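Local coordinates for putative 4-Hydroxy-2-oxoglutarate aldolase / 2-dehydro-3-deoxyphosphogluconate aldolase (Yersinia enterocolitica, PDB 3LM7), which is a putative aldolase of the KDGP aldolase family, built on the TIM-barrel fold, at residues T149-L154 with T186-E191; K45-V50 with V54-E59; N168-I173 with F201-Q206. All coordinates share one frame; numbering follows the deposited sequence.

Contact 1: T149-L154 with T186-E191; sequences TAIAML and TGFWLE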
# COMPACT_ATOMS: atom_id res chain seq x y z
N THR A 149 -1.50 19.42 3.79
CA THR A 149 -1.02 19.86 5.13
C THR A 149 -1.75 19.10 6.23
O THR A 149 -1.09 18.68 7.18
CB THR A 149 -1.22 21.38 5.29
OG1 THR A 149 -0.62 22.03 4.14
CG2 THR A 149 -0.50 21.88 6.63
N ALA A 150 -3.08 18.89 6.13
CA ALA A 150 -3.81 18.11 7.18
C ALA A 150 -3.29 16.70 7.25
O ALA A 150 -3.10 16.18 8.34
CB ALA A 150 -5.37 18.09 6.92
N ILE A 151 -3.00 16.09 6.09
CA ILE A 151 -2.43 14.73 6.11
C ILE A 151 -1.07 14.72 6.82
O ILE A 151 -0.77 13.85 7.69
CB ILE A 151 -2.25 14.17 4.66
CG1 ILE A 151 -3.67 13.77 4.12
CG2 ILE A 151 -1.37 12.97 4.69
CD1 ILE A 151 -3.67 13.57 2.57
N ALA A 152 -0.23 15.70 6.48
CA ALA A 152 1.09 15.72 7.12
C ALA A 152 0.95 15.90 8.65
O ALA A 152 1.73 15.35 9.44
CB ALA A 152 1.97 16.86 6.51
N MSE A 153 0.01 16.76 9.07
CA MSE A 153 -0.21 16.94 10.56
C MSE A 153 -0.70 15.63 11.20
O MSE A 153 -0.23 15.26 12.30
CB MSE A 153 -1.21 18.09 10.84
CG MSE A 153 -0.63 19.40 10.40
SE MSE A 153 -1.91 20.88 10.54
CE MSE A 153 -1.86 21.07 12.47
N LEU A 154 -1.64 14.93 10.55
CA LEU A 154 -2.10 13.60 11.06
C LEU A 154 -0.91 12.64 11.19
O LEU A 154 -0.75 12.00 12.26
CB LEU A 154 -3.15 13.03 10.11
CG LEU A 154 -4.51 13.75 10.27
CD1 LEU A 154 -5.50 13.31 9.24
CD2 LEU A 154 -5.18 13.53 11.68
N THR A 186 0.43 10.49 -0.87
CA THR A 186 1.23 10.59 0.35
C THR A 186 1.31 9.25 1.06
O THR A 186 1.80 9.20 2.17
CB THR A 186 0.59 11.63 1.36
OG1 THR A 186 -0.78 11.28 1.64
CG2 THR A 186 0.61 13.06 0.75
N GLY A 187 0.77 8.18 0.46
CA GLY A 187 0.79 6.87 1.15
C GLY A 187 -0.12 6.79 2.37
O GLY A 187 0.12 5.99 3.27
N PHE A 188 -1.15 7.62 2.44
CA PHE A 188 -2.01 7.67 3.64
C PHE A 188 -3.36 6.98 3.33
O PHE A 188 -3.71 6.76 2.17
CB PHE A 188 -2.23 9.13 4.11
CG PHE A 188 -2.44 9.29 5.59
CD1 PHE A 188 -1.45 8.90 6.50
CD2 PHE A 188 -3.61 9.93 6.08
CE1 PHE A 188 -1.63 9.08 7.90
CE2 PHE A 188 -3.77 10.16 7.47
CZ PHE A 188 -2.76 9.74 8.38
N TRP A 189 -4.05 6.55 4.38
CA TRP A 189 -5.26 5.74 4.24
C TRP A 189 -6.50 6.56 4.42
O TRP A 189 -6.45 7.69 4.92
CB TRP A 189 -5.20 4.59 5.26
CG TRP A 189 -3.90 3.78 5.12
CD1 TRP A 189 -3.05 3.71 4.00
CD2 TRP A 189 -3.33 2.93 6.11
NE1 TRP A 189 -1.98 2.91 4.29
CE2 TRP A 189 -2.12 2.39 5.56
CE3 TRP A 189 -3.74 2.53 7.41
CZ2 TRP A 189 -1.30 1.50 6.28
CZ3 TRP A 189 -2.86 1.65 8.17
CH2 TRP A 189 -1.66 1.15 7.57
N LEU A 190 -7.65 6.01 4.01
CA LEU A 190 -8.85 6.83 3.95
C LEU A 190 -10.10 6.08 4.41
O LEU A 190 -10.31 4.90 4.01
CB LEU A 190 -9.05 7.27 2.48
CG LEU A 190 -10.22 8.24 2.13
CD1 LEU A 190 -10.25 9.49 3.04
CD2 LEU A 190 -10.07 8.69 0.63
N GLU A 191 -10.95 6.76 5.20
CA GLU A 191 -12.15 6.15 5.75
C GLU A 191 -13.34 7.03 5.41
O GLU A 191 -13.71 7.93 6.21
CB GLU A 191 -11.99 5.96 7.28
CG GLU A 191 -10.63 5.34 7.67
CD GLU A 191 -10.60 4.80 9.07
OE1 GLU A 191 -11.68 4.69 9.69
OE2 GLU A 191 -9.52 4.36 9.50
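Phe188 meets Ile151 and Leu154 along the whole length of its side chain. Phe188 CB lies 4.0 Å from Ile151 CG2, and the same methyl touches the root of the ring, with Phe188 CG 3.9 Å from Ile151 CG2. Farther out the partner changes: Phe188 CE2 approaches Leu154 CD1 at 4.0 Å, and at the tip Phe188 CZ is 3.7 Å from Leu154 CB. CB points toward helix 147-156, and with CG anti to the backbone N (chi1 -150°) the side chain runs alongside Ile151 in the reverse sense and at about a right angle to Leu154. Ile151 and Leu154, three residues apart, share one flank of the helix, and both branched chains suit a buried aromatic that has no polar group to satisfy. Ile151 CG2 also rests 3.5 Å from Thr186 OG1, a contact without a hydrogen bond; that hydroxyl is bonded instead to Ala182 O, in the last turn of the preceding helix, and so satisfied. Gly187, at positive phi, is the C-prime residue of a Schellman motif closing helix 173-185. The whole is plain TIM-barrel packing: an outer helix set against the turn that leads from the next helix into inner strand 189-192.

Contact 2: K45-V50 with V54-E59; sequences KNYPDV and VKDMRE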
# COMPACT_ATOMS: atom_id res chain seq x y z
N LYS A 45 -19.58 6.01 24.24
CA LYS A 45 -20.69 6.78 24.80
C LYS A 45 -21.73 5.87 25.44
O LYS A 45 -22.54 6.30 26.27
CB LYS A 45 -21.31 7.58 23.66
CG LYS A 45 -21.88 8.87 24.06
CD LYS A 45 -22.82 9.35 22.98
CE LYS A 45 -22.07 9.84 21.74
NZ LYS A 45 -22.76 11.09 21.31
N ASN A 46 -21.71 4.60 25.09
CA ASN A 46 -22.65 3.62 25.62
C ASN A 46 -22.29 3.10 27.01
O ASN A 46 -22.94 2.17 27.50
CB ASN A 46 -22.84 2.48 24.59
CG ASN A 46 -23.73 2.92 23.47
OD1 ASN A 46 -24.54 3.84 23.68
ND2 ASN A 46 -23.63 2.30 22.29
N TYR A 47 -21.25 3.66 27.64
CA TYR A 47 -20.74 3.13 28.93
C TYR A 47 -20.53 4.27 29.89
O TYR A 47 -20.23 5.38 29.46
CB TYR A 47 -19.39 2.38 28.77
CG TYR A 47 -19.53 1.21 27.85
CD1 TYR A 47 -19.96 -0.04 28.33
CD2 TYR A 47 -19.30 1.36 26.47
CE1 TYR A 47 -20.15 -1.12 27.44
CE2 TYR A 47 -19.49 0.31 25.59
CZ TYR A 47 -19.92 -0.94 26.07
OH TYR A 47 -20.09 -1.98 25.15
N PRO A 48 -20.72 4.00 31.21
CA PRO A 48 -20.64 5.09 32.19
C PRO A 48 -19.22 5.47 32.56
O PRO A 48 -19.00 6.58 33.01
CB PRO A 48 -21.37 4.51 33.42
CG PRO A 48 -21.27 3.05 33.27
CD PRO A 48 -21.44 2.84 31.76
N ASP A 49 -18.27 4.55 32.40
CA ASP A 49 -16.88 4.87 32.69
C ASP A 49 -15.93 4.04 31.84
O ASP A 49 -16.35 3.07 31.18
CB ASP A 49 -16.57 4.58 34.19
CG ASP A 49 -17.06 3.22 34.65
OD1 ASP A 49 -16.75 2.16 34.06
OD2 ASP A 49 -17.79 3.16 35.65
N VAL A 50 -14.64 4.36 31.96
CA VAL A 50 -13.59 3.60 31.27
C VAL A 50 -13.55 2.11 31.60
O VAL A 50 -13.53 1.24 30.68
CB VAL A 50 -12.17 4.30 31.42
CG1 VAL A 50 -11.10 3.44 30.76
CG2 VAL A 50 -12.18 5.69 30.81
N VAL A 54 -14.02 -0.87 28.87
CA VAL A 54 -12.92 -1.80 28.62
C VAL A 54 -13.43 -3.24 28.77
O VAL A 54 -13.28 -4.05 27.87
CB VAL A 54 -11.74 -1.52 29.58
CG1 VAL A 54 -10.68 -2.66 29.47
CG2 VAL A 54 -11.13 -0.13 29.25
N LYS A 55 -14.04 -3.53 29.92
CA LYS A 55 -14.56 -4.88 30.20
C LYS A 55 -15.46 -5.34 29.04
O LYS A 55 -15.26 -6.40 28.46
CB LYS A 55 -15.37 -4.79 31.52
CG LYS A 55 -15.30 -6.04 32.38
CD LYS A 55 -16.06 -5.82 33.71
CE LYS A 55 -16.12 -7.13 34.50
NZ LYS A 55 -16.03 -8.30 33.55
N ASP A 56 -16.43 -4.51 28.65
CA ASP A 56 -17.40 -4.96 27.69
C ASP A 56 -16.78 -5.14 26.33
O ASP A 56 -17.09 -6.10 25.62
CB ASP A 56 -18.61 -4.02 27.61
CG ASP A 56 -19.88 -4.75 27.09
OD1 ASP A 56 -20.18 -5.80 27.68
OD2 ASP A 56 -20.56 -4.28 26.15
N MSE A 57 -15.93 -4.19 25.93
CA MSE A 57 -15.26 -4.27 24.63
C MSE A 57 -14.26 -5.44 24.54
O MSE A 57 -14.10 -6.03 23.49
CB MSE A 57 -14.57 -2.91 24.30
CG MSE A 57 -15.62 -1.82 24.16
SE MSE A 57 -14.77 -0.27 23.34
CE MSE A 57 -16.19 1.04 23.59
N ARG A 58 -13.62 -5.81 25.66
CA ARG A 58 -12.84 -7.04 25.68
C ARG A 58 -13.72 -8.27 25.41
O ARG A 58 -13.33 -9.19 24.70
CB ARG A 58 -12.12 -7.18 27.03
CG ARG A 58 -10.80 -6.47 26.97
CD ARG A 58 -10.21 -6.40 28.37
NE ARG A 58 -8.96 -5.66 28.43
CZ ARG A 58 -8.44 -5.24 29.59
NH1 ARG A 58 -9.06 -5.52 30.75
NH2 ARG A 58 -7.27 -4.62 29.61
N GLU A 59 -14.95 -8.27 25.93
CA GLU A 59 -15.84 -9.38 25.61
C GLU A 59 -16.17 -9.43 24.09
O GLU A 59 -16.17 -10.50 23.49
CB GLU A 59 -17.12 -9.30 26.47
CG GLU A 59 -16.90 -9.39 27.95
CD GLU A 59 -18.22 -9.33 28.77
OE1 GLU A 59 -19.26 -9.81 28.29
OE2 GLU A 59 -18.18 -8.80 29.89
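Tyr47 OH donates a hydrogen bond to Asp56 OD2, 2.6 Å away, received on the anti lone pair of the carboxylate oxygen. OD2 lies in the plane of the phenol at the ring's edge, while the planes of ring and carboxylate stand 54° apart. OD1 forms a salt bridge with Lys24, holding the aspartate from two directions. Its CG is anti to the backbone N (chi1 -155°), which leads the carboxylate off the helix to the phenol. A second bond is the helix's own: Val54 N donates to Val50 O over 2.8 Å, nearly straight at 168°, making the first turn of helix 50-63 beyond the N-cap Asp49. Beside it the two valines pack, Val50 CG1 lying 3.9 Å from Val54 CG2. Tyr47 CE1 lies 3.3 Å from Asp56 CB; on the other side of the hydroxyl, selenomethionine Met57 sets CE 3.9 Å from Tyr47 CE2. The extended Met57 side chain also touches Val42, Val70 and Ile86. Tyrosine suits a half-buried place, apolar along the ring and polar at the end. The phenol at OD2 and Lys24 at OD1 would probably stabilise Asp56 as an anion, pinning the loop to the helix it precedes.

Contact 3: N168-I173 with F201-Q206; sequences NGLDSI and FEQIVQ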
# COMPACT_ATOMS: atom_id res chain seq x y z
N ASN A 168 -22.09 13.05 3.56
CA ASN A 168 -23.41 13.06 2.91
C ASN A 168 -23.43 12.29 1.58
O ASN A 168 -23.81 12.85 0.54
CB ASN A 168 -23.93 14.52 2.73
CG ASN A 168 -24.11 15.21 4.07
OD1 ASN A 168 -24.71 14.67 4.99
ND2 ASN A 168 -23.55 16.41 4.20
N GLY A 169 -23.00 11.03 1.59
CA GLY A 169 -23.05 10.18 0.40
C GLY A 169 -22.22 10.73 -0.71
O GLY A 169 -21.02 10.88 -0.56
N LEU A 170 -22.84 11.07 -1.85
CA LEU A 170 -22.09 11.57 -2.99
C LEU A 170 -22.09 13.11 -3.05
O LEU A 170 -21.59 13.71 -4.01
CB LEU A 170 -22.75 11.07 -4.27
CG LEU A 170 -22.81 9.53 -4.41
CD1 LEU A 170 -23.72 9.09 -5.58
CD2 LEU A 170 -21.44 9.01 -4.70
N ASP A 171 -22.70 13.73 -2.08
CA ASP A 171 -22.85 15.18 -2.13
C ASP A 171 -21.51 15.95 -2.10
O ASP A 171 -21.47 17.10 -2.49
CB ASP A 171 -23.66 15.65 -0.93
CG ASP A 171 -25.17 15.43 -1.10
OD1 ASP A 171 -25.61 14.99 -2.18
OD2 ASP A 171 -25.89 15.76 -0.15
N SER A 172 -20.44 15.32 -1.61
CA SER A 172 -19.17 16.03 -1.51
C SER A 172 -18.15 15.29 -2.38
O SER A 172 -16.93 15.19 -2.06
CB SER A 172 -18.77 16.14 -0.03
OG SER A 172 -18.62 14.83 0.52
N ILE A 173 -18.62 14.81 -3.53
CA ILE A 173 -17.81 13.91 -4.36
C ILE A 173 -16.51 14.53 -4.88
O ILE A 173 -15.44 13.91 -4.84
CB ILE A 173 -18.68 13.29 -5.54
CG1 ILE A 173 -18.09 11.98 -5.96
CG2 ILE A 173 -19.07 14.29 -6.60
CD1 ILE A 173 -18.41 10.94 -4.80
N PHE A 201 -22.21 2.66 -2.32
CA PHE A 201 -21.01 2.09 -1.72
C PHE A 201 -20.02 1.78 -2.79
O PHE A 201 -18.87 2.16 -2.67
CB PHE A 201 -21.36 0.80 -0.97
CG PHE A 201 -20.15 0.06 -0.42
CD1 PHE A 201 -19.59 0.46 0.79
CD2 PHE A 201 -19.61 -1.04 -1.11
CE1 PHE A 201 -18.45 -0.26 1.33
CE2 PHE A 201 -18.51 -1.77 -0.60
CZ PHE A 201 -17.93 -1.39 0.63
N GLU A 202 -20.41 1.05 -3.85
CA GLU A 202 -19.42 0.72 -4.87
C GLU A 202 -18.73 1.97 -5.46
O GLU A 202 -17.50 2.02 -5.53
CB GLU A 202 -20.05 -0.08 -6.04
CG GLU A 202 -19.04 -0.36 -7.15
CD GLU A 202 -19.61 -1.34 -8.17
OE1 GLU A 202 -20.67 -1.95 -7.92
OE2 GLU A 202 -18.97 -1.50 -9.18
N GLN A 203 -19.51 2.99 -5.80
CA GLN A 203 -18.91 4.14 -6.44
C GLN A 203 -17.96 4.86 -5.44
O GLN A 203 -16.86 5.22 -5.80
CB GLN A 203 -20.01 5.09 -6.92
CG GLN A 203 -19.40 6.34 -7.61
CD GLN A 203 -20.50 7.33 -8.04
OE1 GLN A 203 -21.68 7.02 -7.93
NE2 GLN A 203 -20.10 8.53 -8.43
N ILE A 204 -18.35 4.96 -4.19
CA ILE A 204 -17.55 5.65 -3.21
C ILE A 204 -16.20 4.95 -2.96
O ILE A 204 -15.13 5.59 -2.93
CB ILE A 204 -18.37 5.87 -1.86
CG1 ILE A 204 -19.36 7.05 -2.06
CG2 ILE A 204 -17.39 6.16 -0.70
CD1 ILE A 204 -20.52 7.19 -0.98
N VAL A 205 -16.25 3.63 -2.82
CA VAL A 205 -15.02 2.86 -2.71
C VAL A 205 -14.21 2.85 -4.02
O VAL A 205 -12.99 2.99 -3.96
CB VAL A 205 -15.29 1.40 -2.21
CG1 VAL A 205 -13.93 0.60 -2.14
CG2 VAL A 205 -16.02 1.45 -0.81
N GLN A 206 -14.87 2.78 -5.17
CA GLN A 206 -14.13 2.71 -6.40
C GLN A 206 -13.33 4.02 -6.57
O GLN A 206 -12.23 4.02 -7.11
CB GLN A 206 -15.11 2.61 -7.58
CG GLN A 206 -14.44 2.28 -8.93
CD GLN A 206 -13.83 0.89 -8.98
OE1 GLN A 206 -14.55 -0.11 -8.89
NE2 GLN A 206 -12.51 0.82 -9.14
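Gly169 and Leu170 make the contact with Ile204 and Gln203 of helix 201-211. The turn opens at Asn168, whose carbonyl O accepts from Asp171 N at 3.0 Å and closes a type II' beta turn. Gly169 fills its second position with phi 62° and psi -118°, a conformation strained for residues with a side chain but easy for glycine. With no side chain to intervene, its carbonyl comes close to the helix: Gly169 O is 3.7 Å from Ile204 CD1, a van der Waals touch of oxygen on methyl, not a hydrogen bond. Leu170 follows and carries the larger part of the packing from this segment. Its CG lies anti to the carbonyl carbon (chi1 -60°), and this brings the two methyls over to the helix although CB itself does not face it. Leu170 CD2 sits between Ile204 CG1, at 3.9 Å, and the Gln203 amide, whose OE1 is 3.8 Å away, while Leu170 CD1 lies 3.7 Å from Gln203 OE1. Gln203 meets the leucine at about a right angle, and its extended chain brings the amide, not the stem, to the methyls. A type I turn then runs from Leu170 to Ile173, its closing backbone bond weak. Within it Ser172 takes the N-cap position, yet its hydroxyl binds Met167 O rather than capping the helix. Ile173 begins helix 173-185 and faces the partner helix more loosely, with CD1 4.7 Å from Gln203 NE2. The loop therefore lies between strand 161-164 and helix 173-185, against the flank of helix 201-211. Ile204 also packs on Ile196, its carbonyl receives the hydroxyl of Tyr176 from helix 173-185, and a backbone bond joins Gly169 to Gly194, just past strand 189-192, while Phe201 turns to helix 234-247.

From the N terminus, contact 2 comes first and is the most local: it folds the loop after strand 38-43 back onto helix 50-63, which that loop introduces. It is complete before either of the others begins, and lies across the chain's centre from both. Contacts 1 and 3 alternate along the sequence. Residues 149-154 are followed by 168-173, then by 186-191, which return to the first, and finally by 201-206, which return to the second. Contact 1 ties helix 147-156 to the turn entering strand 189-192, and contact 3 ties the loop between strand 161-164 and helix 173-185 to helix 201-211. Their nearest atoms are about 7 Å apart, so they are neighbours that do not touch.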